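Local coordinates for beta-mannosidase (Trichoderma harzianum, PDB 4CVU), which probably hydrolyses terminal beta-linked mannose residues from oligosaccharides, as a fungal beta-mannosidase of glycoside hydrolase family 2, at residues 224-235 against 339-349; 859-868 against 928-937. One frame throughout, in Å; residues are numbered along the deposited sequence. Where two conformers were deposited one is given.

Contact 1: 224-235 against 339-349; sequences GELYSLNTDIDI and ILVSQRRVGFR
One face of the Arg-344 guanidinium lies against Thr-231 CB, 3.8 Å from NH2 of Arg-344, while two waters sit in its plane at the edge. One accepts from Arg-344 NH1 and also bonds the hydroxyls of Ser-228 and Ser-342; the other accepts from NE and donates to Thr-231 O. A third water accepts from NH2 and donates to Asn-230 OD1. A bend at chi2 (-59°) folds the group back, and NH1 bonds Gln-343 O. The Phe-348 ring takes Ile-235 CD1 over one face, a CH-pi contact 4.3 Å from the centroid, and Trp-252 meets the ring edge-to-face. Strands 227-235 and 340-346, first and last of the family 2 immunoglobulin-like beta-sandwich, lie against each other at 42°, joined mainly by side chains and waters. Small hydroxyls suit the middle: Thr-231 OG1 and Ser-342 OG share a hydrogen bond of 2.8 Å. Toward Phe-348, branched aliphatics take over, with Ile-235 CD1 3.6 Å from Val-346 CG2. At the other end Leu-226 N bonds Ile-339 O (2.6 Å, 168° at the hydrogen) and Leu-226 CD1 packs 3.7 Å from Ile-339 CD1, beside the classic beta bulge of Ile-339 and Leu-340 against strand 324-332.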
loop_
_atom_site.group_PDB
_atom_site.type_symbol
_atom_site.label_atom_id
_atom_site.label_comp_id
_atom_site.label_asym_id
_atom_site.label_seq_id
_atom_site.Cartn_x
_atom_site.Cartn_y
_atom_site.Cartn_z
ATOM N N GLY A 224 -2.534 19.553 -54.587
ATOM C CA GLY A 224 -2.560 18.161 -54.161
ATOM C C GLY A 224 -3.739 17.824 -53.264
ATOM O O GLY A 224 -4.786 18.486 -53.281
ATOM N N GLU A 225 -3.548 16.775 -52.478
ATOM C CA GLU A 225 -4.570 16.286 -51.569
ATOM C C GLU A 225 -4.826 17.318 -50.475
ATOM O O GLU A 225 -3.922 18.018 -50.052
ATOM C CB GLU A 225 -4.093 14.976 -50.945
ATOM C CG GLU A 225 -5.103 13.848 -50.963
ATOM C CD GLU A 225 -4.777 12.746 -49.953
ATOM O OE1 GLU A 225 -3.681 12.764 -49.344
ATOM O OE2 GLU A 225 -5.630 11.855 -49.762
ATOM N N LEU A 226 -6.062 17.416 -50.019
ATOM C CA LEU A 226 -6.378 18.218 -48.847
ATOM C C LEU A 226 -6.284 17.324 -47.573
ATOM O O LEU A 226 -6.175 16.108 -47.674
ATOM C CB LEU A 226 -7.781 18.803 -48.976
ATOM C CG LEU A 226 -8.053 19.584 -50.271
ATOM C CD1 LEU A 226 -9.462 20.153 -50.239
ATOM C CD2 LEU A 226 -7.032 20.691 -50.459
ATOM N N TYR A 227 -6.323 17.951 -46.404
ATOM C CA TYR A 227 -6.349 17.230 -45.119
ATOM C C TYR A 227 -7.680 17.443 -44.387
ATOM O O TYR A 227 -8.134 18.566 -44.246
ATOM C CB TYR A 227 -5.199 17.681 -44.223
ATOM C CG TYR A 227 -5.332 17.096 -42.831
ATOM C CD1 TYR A 227 -5.015 15.770 -42.586
ATOM C CD2 TYR A 227 -5.839 17.856 -41.791
ATOM C CE1 TYR A 227 -5.173 15.212 -41.320
ATOM C CE2 TYR A 227 -6.017 17.310 -40.533
ATOM C CZ TYR A 227 -5.668 15.996 -40.293
ATOM O OH TYR A 227 -5.839 15.472 -39.018
ATOM N N SER A 228 -8.280 16.369 -43.902
ATOM C CA SER A 228 -9.583 16.448 -43.236
ATOM C C SER A 228 -9.431 16.800 -41.747
ATOM O O SER A 228 -8.782 16.077 -41.002
ATOM C CB SER A 228 -10.313 15.114 -43.360
ATOM O OG SER A 228 -11.504 15.150 -42.614
ATOM N N LEU A 229 -10.034 17.908 -41.327
ATOM C CA LEU A 229 -10.026 18.309 -39.918
ATOM C C LEU A 229 -11.157 17.687 -39.112
ATOM O O LEU A 229 -10.936 17.187 -38.007
ATOM C CB LEU A 229 -10.148 19.834 -39.794
ATOM C CG LEU A 229 -8.880 20.615 -40.110
ATOM C CD1 LEU A 229 -9.211 22.059 -40.422
ATOM C CD2 LEU A 229 -7.870 20.512 -38.973
ATOM N N ASN A 230 -12.362 17.743 -39.662
ATOM C CA ASN A 230 -13.596 17.439 -38.929
ATOM C C ASN A 230 -14.757 17.325 -39.951
ATOM O O ASN A 230 -14.762 18.014 -40.975
ATOM C CB ASN A 230 -13.898 18.562 -37.923
ATOM C CG ASN A 230 -15.001 18.203 -36.944
ATOM O OD1 ASN A 230 -15.304 17.035 -36.748
ATOM N ND2 ASN A 230 -15.583 19.214 -36.291
ATOM N N THR A 231 -15.741 16.478 -39.663
ATOM C CA THR A 231 -16.832 16.201 -40.615
ATOM C C THR A 231 -18.174 16.077 -39.890
ATOM O O THR A 231 -18.329 15.237 -39.001
ATOM C CB THR A 231 -16.538 14.907 -41.393
ATOM O OG1 THR A 231 -15.331 15.064 -42.175
ATOM C CG2 THR A 231 -17.695 14.554 -42.327
ATOM N N ASP A 232 -19.127 16.933 -40.260
ATOM C CA ASP A 232 -20.481 16.913 -39.701
ATOM C C ASP A 232 -21.366 16.170 -40.684
ATOM O O ASP A 232 -21.562 16.642 -41.824
ATOM C CB ASP A 232 -20.972 18.344 -39.464
ATOM C CG ASP A 232 -22.370 18.406 -38.798
ATOM O OD1 ASP A 232 -23.155 17.419 -38.874
ATOM O OD2 ASP A 232 -22.693 19.492 -38.230
ATOM N N ILE A 233 -21.874 15.007 -40.266
ATOM C CA ILE A 233 -22.905 14.267 -41.009
ATOM C C ILE A 233 -24.185 14.394 -40.212
ATOM O O ILE A 233 -24.200 14.097 -38.971
ATOM C CB ILE A 233 -22.587 12.777 -41.170
ATOM C CG1 ILE A 233 -21.186 12.544 -41.790
ATOM C CG2 ILE A 233 -23.650 12.102 -42.016
ATOM C CD1 ILE A 233 -21.006 13.111 -43.180
ATOM N N ASP A 234 -25.230 14.870 -40.872
ATOM C CA ASP A 234 -26.531 15.081 -40.230
ATOM C C ASP A 234 -27.552 14.310 -41.056
ATOM O O ASP A 234 -27.840 14.681 -42.204
ATOM C CB ASP A 234 -26.876 16.568 -40.172
ATOM C CG ASP A 234 -28.002 16.887 -39.190
ATOM O OD1 ASP A 234 -28.360 16.049 -38.305
ATOM O OD2 ASP A 234 -28.535 17.997 -39.292
ATOM N N ILE A 235 -28.012 13.193 -40.507
ATOM C CA ILE A 235 -29.044 12.398 -41.126
ATOM C C ILE A 235 -30.334 12.645 -40.362
ATOM O O ILE A 235 -30.419 12.377 -39.153
ATOM C CB ILE A 235 -28.703 10.918 -41.123
ATOM C CG1 ILE A 235 -27.404 10.694 -41.907
ATOM C CG2 ILE A 235 -29.831 10.156 -41.768
ATOM C CD1 ILE A 235 -26.906 9.277 -41.874
ATOM N N ILE A 339 -9.608 14.962 -54.053
ATOM C CA ILE A 339 -8.540 15.560 -53.258
ATOM C C ILE A 339 -8.875 15.616 -51.754
ATOM O O ILE A 339 -8.013 15.961 -50.965
ATOM C CB ILE A 339 -8.184 16.983 -53.751
ATOM C CG1 ILE A 339 -9.413 17.903 -53.714
ATOM C CG2 ILE A 339 -7.590 16.935 -55.161
ATOM C CD1 ILE A 339 -9.045 19.361 -53.831
ATOM N N LEU A 340 -10.125 15.311 -51.385
ATOM C CA LEU A 340 -10.544 15.207 -49.968
ATOM C C LEU A 340 -11.526 14.048 -49.803
ATOM O O LEU A 340 -12.548 13.994 -50.463
ATOM C CB LEU A 340 -11.179 16.521 -49.492
ATOM C CG LEU A 340 -11.729 16.616 -48.076
ATOM C CD1 LEU A 340 -10.608 16.439 -47.052
ATOM C CD2 LEU A 340 -12.422 17.950 -47.870
ATOM N N VAL A 341 -11.198 13.111 -48.925
ATOM C CA VAL A 341 -12.035 11.942 -48.660
ATOM C C VAL A 341 -12.247 11.832 -47.151
ATOM O O VAL A 341 -11.316 12.025 -46.382
ATOM C CB VAL A 341 -11.369 10.668 -49.212
ATOM C CG1 VAL A 341 -12.243 9.442 -48.986
ATOM C CG2 VAL A 341 -11.078 10.826 -50.691
ATOM N N SER A 342 -13.470 11.575 -46.722
ATOM C CA SER A 342 -13.781 11.458 -45.283
ATOM C C SER A 342 -14.747 10.309 -45.097
ATOM O O SER A 342 -15.668 10.149 -45.890
ATOM C CB SER A 342 -14.426 12.742 -44.767
ATOM O OG SER A 342 -14.625 12.681 -43.372
ATOM N N GLN A 343 -14.536 9.510 -44.058
ATOM C CA GLN A 343 -15.397 8.380 -43.765
ATOM C C GLN A 343 -15.865 8.417 -42.314
ATOM O O GLN A 343 -15.077 8.640 -41.421
ATOM C CB GLN A 343 -14.646 7.091 -44.035
ATOM C CG GLN A 343 -15.487 5.848 -43.848
ATOM C CD GLN A 343 -14.731 4.593 -44.235
ATOM O OE1 GLN A 343 -13.901 4.609 -45.156
ATOM N NE2 GLN A 343 -15.009 3.498 -43.540
ATOM N N ARG A 344 -17.159 8.223 -42.113
ATOM C CA ARG A 344 -17.753 8.072 -40.806
ATOM C C ARG A 344 -18.686 6.858 -40.774
ATOM O O ARG A 344 -19.165 6.401 -41.813
ATOM C CB ARG A 344 -18.531 9.348 -40.455
ATOM C CG ARG A 344 -17.660 10.590 -40.235
ATOM C CD ARG A 344 -16.651 10.412 -39.115
ATOM N NE ARG A 344 -15.941 11.640 -38.775
ATOM C CZ ARG A 344 -14.787 12.036 -39.305
ATOM N NH1 ARG A 344 -14.176 11.328 -40.221
ATOM N NH2 ARG A 344 -14.233 13.161 -38.898
ATOM N N ARG A 345 -18.964 6.348 -39.580
ATOM C CA ARG A 345 -19.995 5.324 -39.416
ATOM C C ARG A 345 -21.255 5.976 -38.843
ATOM O O ARG A 345 -21.200 6.703 -37.860
ATOM C CB ARG A 345 -19.498 4.169 -38.545
ATOM C CG ARG A 345 -20.510 3.032 -38.447
ATOM C CD ARG A 345 -19.968 1.778 -37.777
ATOM N NE ARG A 345 -19.702 1.988 -36.361
ATOM C CZ ARG A 345 -19.282 1.068 -35.500
ATOM N NH1 ARG A 345 -19.088 -0.182 -35.886
ATOM N NH2 ARG A 345 -19.087 1.406 -34.225
ATOM N N VAL A 346 -22.387 5.730 -39.480
ATOM C CA VAL A 346 -23.633 6.436 -39.160
ATOM C C VAL A 346 -24.836 5.507 -38.985
ATOM O O VAL A 346 -24.783 4.345 -39.322
ATOM C CB VAL A 346 -23.954 7.491 -40.262
ATOM C CG1 VAL A 346 -22.781 8.443 -40.432
ATOM C CG2 VAL A 346 -24.278 6.835 -41.604
ATOM N N GLY A 347 -25.936 6.057 -38.482
ATOM C CA GLY A 347 -27.205 5.338 -38.385
ATOM C C GLY A 347 -28.363 6.189 -38.879
ATOM O O GLY A 347 -28.300 7.432 -38.851
ATOM N N PHE A 348 -29.406 5.518 -39.349
ATOM C CA PHE A 348 -30.643 6.156 -39.728
ATOM C C PHE A 348 -31.631 5.966 -38.610
ATOM O O PHE A 348 -32.134 4.869 -38.403
ATOM C CB PHE A 348 -31.188 5.566 -41.042
ATOM C CG PHE A 348 -30.384 5.944 -42.237
ATOM C CD1 PHE A 348 -29.253 5.223 -42.583
ATOM C CD2 PHE A 348 -30.754 7.036 -43.025
ATOM C CE1 PHE A 348 -28.508 5.584 -43.701
ATOM C CE2 PHE A 348 -30.015 7.404 -44.125
ATOM C CZ PHE A 348 -28.892 6.678 -44.466
ATOM N N ARG A 349 -31.850 7.043 -37.859
ATOM C CA ARG A 349 -32.882 7.080 -36.836
ATOM C C ARG A 349 -33.186 8.494 -36.411
ATOM O O ARG A 349 -32.415 9.412 -36.663
ATOM C CB ARG A 349 -32.507 6.232 -35.596
ATOM C CG ARG A 349 -31.081 6.384 -35.086
ATOM C CD ARG A 349 -30.897 7.552 -34.137
ATOM N NE ARG A 349 -30.550 8.756 -34.868
ATOM C CZ ARG A 349 -29.807 9.744 -34.383
ATOM N NH1 ARG A 349 -29.302 9.674 -33.165
ATOM N NH2 ARG A 349 -29.562 10.802 -35.145
HETATM O O HOH W 1 -12.046 12.277 -42.019
HETATM O O HOH W 2 -13.971 14.619 -36.359
HETATM O O HOH W 3 -16.535 13.620 -36.846
HETATM O O HOH W 4 -32.492 12.232 -37.077
#

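Contact 2: 859-868 against 928-937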
loop_
_atom_site.group_PDB
_atom_site.type_symbol
_atom_site.label_atom_id
_atom_site.label_comp_id
_atom_site.label_asym_id
_atom_site.label_seq_id
_atom_site.Cartn_x
_atom_site.Cartn_y
_atom_site.Cartn_z
ATOM N N VAL A 859 -32.749 -14.040 11.368
ATOM C CA VAL A 859 -31.997 -14.983 10.553
ATOM C C VAL A 859 -31.134 -15.918 11.402
ATOM O O VAL A 859 -30.623 -15.544 12.474
ATOM C CB VAL A 859 -31.086 -14.292 9.500
ATOM C CG1 VAL A 859 -31.913 -13.791 8.316
ATOM C CG2 VAL A 859 -30.295 -13.137 10.102
ATOM N N SER A 860 -30.972 -17.137 10.909
ATOM C CA SER A 860 -30.117 -18.099 11.544
ATOM C C SER A 860 -29.096 -18.524 10.504
ATOM O O SER A 860 -29.231 -18.227 9.332
ATOM C CB SER A 860 -30.949 -19.293 12.067
ATOM O OG SER A 860 -31.688 -19.924 11.030
ATOM N N ASP A 861 -28.087 -19.236 10.925
ATOM C CA ASP A 861 -27.081 -19.702 9.975
ATOM C C ASP A 861 -27.745 -20.594 8.906
ATOM O O ASP A 861 -28.177 -21.713 9.203
ATOM C CB ASP A 861 -25.991 -20.470 10.733
ATOM C CG ASP A 861 -24.824 -20.820 9.858
ATOM O OD1 ASP A 861 -24.927 -20.692 8.614
ATOM O OD2 ASP A 861 -23.813 -21.245 10.430
ATOM N N PRO A 862 -27.827 -20.111 7.657
ATOM C CA PRO A 862 -28.363 -20.908 6.557
ATOM C C PRO A 862 -27.435 -22.027 6.093
ATOM O O PRO A 862 -27.829 -22.814 5.246
ATOM C CB PRO A 862 -28.507 -19.878 5.426
ATOM C CG PRO A 862 -27.371 -18.929 5.682
ATOM C CD PRO A 862 -27.276 -18.825 7.180
ATOM N N LYS A 863 -26.225 -22.077 6.608
ATOM C CA LYS A 863 -25.264 -23.117 6.233
ATOM C C LYS A 863 -25.149 -23.240 4.724
ATOM O O LYS A 863 -25.585 -24.217 4.142
ATOM C CB LYS A 863 -25.658 -24.466 6.865
ATOM C CG LYS A 863 -25.697 -24.398 8.383
ATOM C CD LYS A 863 -24.918 -25.539 9.008
ATOM C CE LYS A 863 -24.848 -25.411 10.522
ATOM N NZ LYS A 863 -24.124 -24.171 10.921
ATOM N N LEU A 864 -24.565 -22.216 4.096
ATOM C CA LEU A 864 -24.478 -22.138 2.660
ATOM C C LEU A 864 -23.398 -23.073 2.162
ATOM O O LEU A 864 -22.367 -23.213 2.806
ATOM C CB LEU A 864 -24.128 -20.712 2.212
ATOM C CG LEU A 864 -25.189 -19.624 2.333
ATOM C CD1 LEU A 864 -24.535 -18.267 2.231
ATOM C CD2 LEU A 864 -26.215 -19.779 1.227
ATOM N N HIS A 865 -23.682 -23.766 1.099
ATOM C CA HIS A 865 -22.646 -24.516 0.340
ATOM C C HIS A 865 -22.390 -23.926 -1.116
ATOM O O HIS A 865 -23.258 -23.442 -1.885
ATOM C CB HIS A 865 -23.066 -25.985 0.134
ATOM C CG HIS A 865 -22.978 -26.854 1.358
ATOM N ND1 HIS A 865 -23.721 -26.631 2.495
ATOM C CD2 HIS A 865 -22.265 -27.983 1.596
ATOM C CE1 HIS A 865 -23.463 -27.574 3.384
ATOM N NE2 HIS A 865 -22.585 -28.412 2.860
ATOM N N LEU A 866 -21.113 -23.933 -1.449
ATOM C CA LEU A 866 -20.733 -23.316 -2.699
ATOM C C LEU A 866 -19.777 -24.246 -3.406
ATOM O O LEU A 866 -18.880 -24.802 -2.776
ATOM C CB LEU A 866 -20.058 -21.957 -2.420
ATOM C CG LEU A 866 -19.530 -21.146 -3.602
ATOM C CD1 LEU A 866 -20.681 -20.665 -4.442
ATOM C CD2 LEU A 866 -18.666 -19.957 -3.149
ATOM N N SER A 867 -19.995 -24.433 -4.700
ATOM C CA SER A 867 -19.104 -25.266 -5.516
ATOM C C SER A 867 -19.068 -24.714 -6.910
ATOM O O SER A 867 -19.963 -23.960 -7.312
ATOM C CB SER A 867 -19.582 -26.735 -5.539
ATOM O OG SER A 867 -20.957 -26.825 -5.845
ATOM N N TYR A 868 -18.038 -25.096 -7.647
ATOM C CA TYR A 868 -17.896 -24.654 -9.018
ATOM C C TYR A 868 -17.774 -25.840 -9.968
ATOM O O TYR A 868 -17.086 -26.821 -9.660
ATOM C CB TYR A 868 -16.658 -23.767 -9.184
ATOM C CG TYR A 868 -16.501 -23.203 -10.578
ATOM C CD1 TYR A 868 -17.357 -22.213 -11.049
ATOM C CD2 TYR A 868 -15.476 -23.638 -11.412
ATOM C CE1 TYR A 868 -17.214 -21.681 -12.338
ATOM C CE2 TYR A 868 -15.312 -23.098 -12.691
ATOM C CZ TYR A 868 -16.184 -22.141 -13.141
ATOM O OH TYR A 868 -16.029 -21.631 -14.374
ATOM N N THR A 928 -11.628 -19.251 -9.238
ATOM C CA THR A 928 -12.900 -19.928 -8.913
ATOM C C THR A 928 -12.861 -20.549 -7.517
ATOM O O THR A 928 -13.850 -20.517 -6.806
ATOM C CB THR A 928 -13.239 -21.060 -9.927
ATOM O OG1 THR A 928 -12.169 -22.033 -9.977
ATOM C CG2 THR A 928 -13.445 -20.465 -11.283
ATOM N N GLU A 929 -11.692 -21.052 -7.138
ATOM C CA GLU A 929 -11.440 -21.595 -5.810
ATOM C C GLU A 929 -11.382 -20.545 -4.707
ATOM O O GLU A 929 -11.451 -20.905 -3.540
ATOM C CB GLU A 929 -10.085 -22.298 -5.767
ATOM C CG GLU A 929 -9.940 -23.436 -6.744
ATOM C CD GLU A 929 -8.495 -23.900 -6.852
ATOM O OE1 GLU A 929 -7.682 -23.563 -5.957
ATOM O OE2 GLU A 929 -8.166 -24.607 -7.831
ATOM N N GLN A 930 -11.192 -19.274 -5.077
ATOM C CA GLN A 930 -11.064 -18.183 -4.102
ATOM C C GLN A 930 -12.373 -17.438 -3.975
ATOM O O GLN A 930 -12.487 -16.537 -3.172
ATOM C CB GLN A 930 -9.950 -17.219 -4.490
ATOM C CG GLN A 930 -8.599 -17.907 -4.779
ATOM C CD GLN A 930 -7.771 -17.160 -5.833
ATOM O OE1 GLN A 930 -8.061 -15.985 -6.160
ATOM N NE2 GLN A 930 -6.741 -17.839 -6.391
ATOM N N VAL A 931 -13.372 -17.809 -4.759
ATOM C CA VAL A 931 -14.675 -17.127 -4.632
ATOM C C VAL A 931 -15.278 -17.527 -3.311
ATOM O O VAL A 931 -15.149 -18.688 -2.924
ATOM C CB VAL A 931 -15.617 -17.509 -5.770
ATOM C CG1 VAL A 931 -17.021 -16.933 -5.547
ATOM C CG2 VAL A 931 -15.064 -17.041 -7.107
ATOM N N THR A 932 -16.037 -16.621 -2.649
ATOM C CA THR A 932 -16.640 -16.937 -1.369
ATOM C C THR A 932 -18.111 -16.542 -1.459
ATOM O O THR A 932 -18.482 -15.820 -2.387
ATOM C CB THR A 932 -16.031 -16.120 -0.185
ATOM O OG1 THR A 932 -16.344 -14.714 -0.363
ATOM C CG2 THR A 932 -14.502 -16.289 -0.099
ATOM N N VAL A 933 -18.922 -17.092 -0.565
ATOM C CA VAL A 933 -20.362 -16.731 -0.469
ATOM C C VAL A 933 -20.721 -16.360 0.964
ATOM O O VAL A 933 -20.133 -16.862 1.906
ATOM C CB VAL A 933 -21.276 -17.857 -1.035
ATOM C CG1 VAL A 933 -21.200 -19.142 -0.225
ATOM C CG2 VAL A 933 -22.756 -17.398 -1.121
ATOM N N GLU A 934 -21.728 -15.493 1.156
ATOM C CA GLU A 934 -22.070 -15.097 2.493
ATOM C C GLU A 934 -23.478 -14.611 2.395
ATOM O O GLU A 934 -24.021 -14.582 1.297
ATOM C CB GLU A 934 -21.188 -13.933 2.974
ATOM C CG GLU A 934 -21.543 -12.588 2.336
ATOM C CD GLU A 934 -20.505 -11.532 2.631
ATOM O OE1 GLU A 934 -19.300 -11.709 2.221
ATOM O OE2 GLU A 934 -20.865 -10.531 3.305
ATOM N N SER A 935 -24.040 -14.260 3.551
ATOM C CA SER A 935 -25.408 -13.688 3.623
ATOM C C SER A 935 -25.538 -12.660 4.739
ATOM O O SER A 935 -24.634 -12.389 5.512
ATOM C CB SER A 935 -26.432 -14.825 3.800
ATOM O OG SER A 935 -26.442 -15.392 5.130
ATOM N N LEU A 936 -26.734 -12.125 4.900
ATOM C CA LEU A 936 -26.961 -11.199 5.960
ATOM C C LEU A 936 -26.510 -11.729 7.302
ATOM O O LEU A 936 -25.986 -10.965 8.150
ATOM C CB LEU A 936 -28.476 -10.930 6.012
ATOM C CG LEU A 936 -28.921 -9.734 6.814
ATOM C CD1 LEU A 936 -28.573 -8.404 6.151
ATOM C CD2 LEU A 936 -30.438 -9.850 6.997
ATOM N N TRP A 937 -26.756 -13.020 7.542
ATOM C CA TRP A 937 -26.363 -13.666 8.798
ATOM C C TRP A 937 -24.921 -13.384 9.157
ATOM O O TRP A 937 -24.574 -13.188 10.316
ATOM C CB TRP A 937 -26.600 -15.192 8.691
ATOM C CG TRP A 937 -25.905 -16.006 9.734
ATOM C CD1 TRP A 937 -24.729 -16.712 9.589
ATOM C CD2 TRP A 937 -26.311 -16.168 11.086
ATOM N NE1 TRP A 937 -24.398 -17.297 10.765
ATOM C CE2 TRP A 937 -25.343 -16.982 11.709
ATOM C CE3 TRP A 937 -27.396 -15.698 11.834
ATOM C CZ2 TRP A 937 -25.424 -17.357 13.059
ATOM C CZ3 TRP A 937 -27.486 -16.060 13.182
ATOM C CH2 TRP A 937 -26.499 -16.893 13.785
#
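The backbone of Ser-860 and Asp-861 lies over the indole of Trp-937: Asp-861 N stands 3.5 Å above the ring plane near its centre, and Asp-861 CA points its hydrogen at the five-membered ring, 3.6 Å from the centroid and only 6° off the normal. The indole reaches this position because CG is anti to the backbone N (chi1 164°), and its breadth suits a partner that is mostly main chain. Asp-861 CB comes 3.6 Å from Trp-937 NE1, and the carboxylate beyond it lies close to parallel with the indole, 16° between planes. An alanine in place of Trp-937 would probably leave a gap under the Ser-860 and Asp-861 backbone and let that backbone shift. At the other end, Thr-928 turns its methyl, not its hydroxyl, over the Tyr-868 ring, with CG2 3.7 Å from the centroid.

Aliphatic contacts fill the middle. Leu-866 CB meets Val-933 CG1 at 3.7 Å, while its CD2 reaches the backbone around Val-931 and Thr-932. Leu-864 CD1 touches Val-933 CG2 at 3.9 Å, so the branched valine packs against both leucines. Pro-862 places CD 4.0 Å from Trp-937 CB.

Polar bonds act within the segments. The short side chain of Asp-861 lets OD1 reach Lys-863 N at 2.8 Å, closing an Asx turn, and OD2 forms a salt bridge with Lys-863 NZ; both nitrogens come from above the carboxylate plane.

Strand 864-869 edges one antiparallel sheet, where it pairs with strand 874-879, and strand 932-934 edges another, beside strand 884-890. Running nearly antiparallel, they meet through side chains rather than main-chain bonds, as strands of facing sheets do in the beta-sandwich of an immunoglobulin-like domain.

From the N terminus, the chain first passes through the sheets of the galactose-binding-like domain, then enters contact 1 at residues 224-235. No helix is seen in the 103 residues between, which build the intervening strands before 339-349 returns to close the loop, bringing together the first and last strands of one domain. The chain then runs through the alpha/beta catalytic region, probably the (beta/alpha)8 barrel of family 2, and the next immunoglobulin-like domain. Contact 2 opens at 859-868 and closes at 928-937 after 59 helix-free residues, joining two sheets of the C-terminal Ig-fold domain. The loops stand in series, neither nested nor crossed; the centres of contacts 1 and 2 are about 55 Å apart, on opposite sides of the chain's centre.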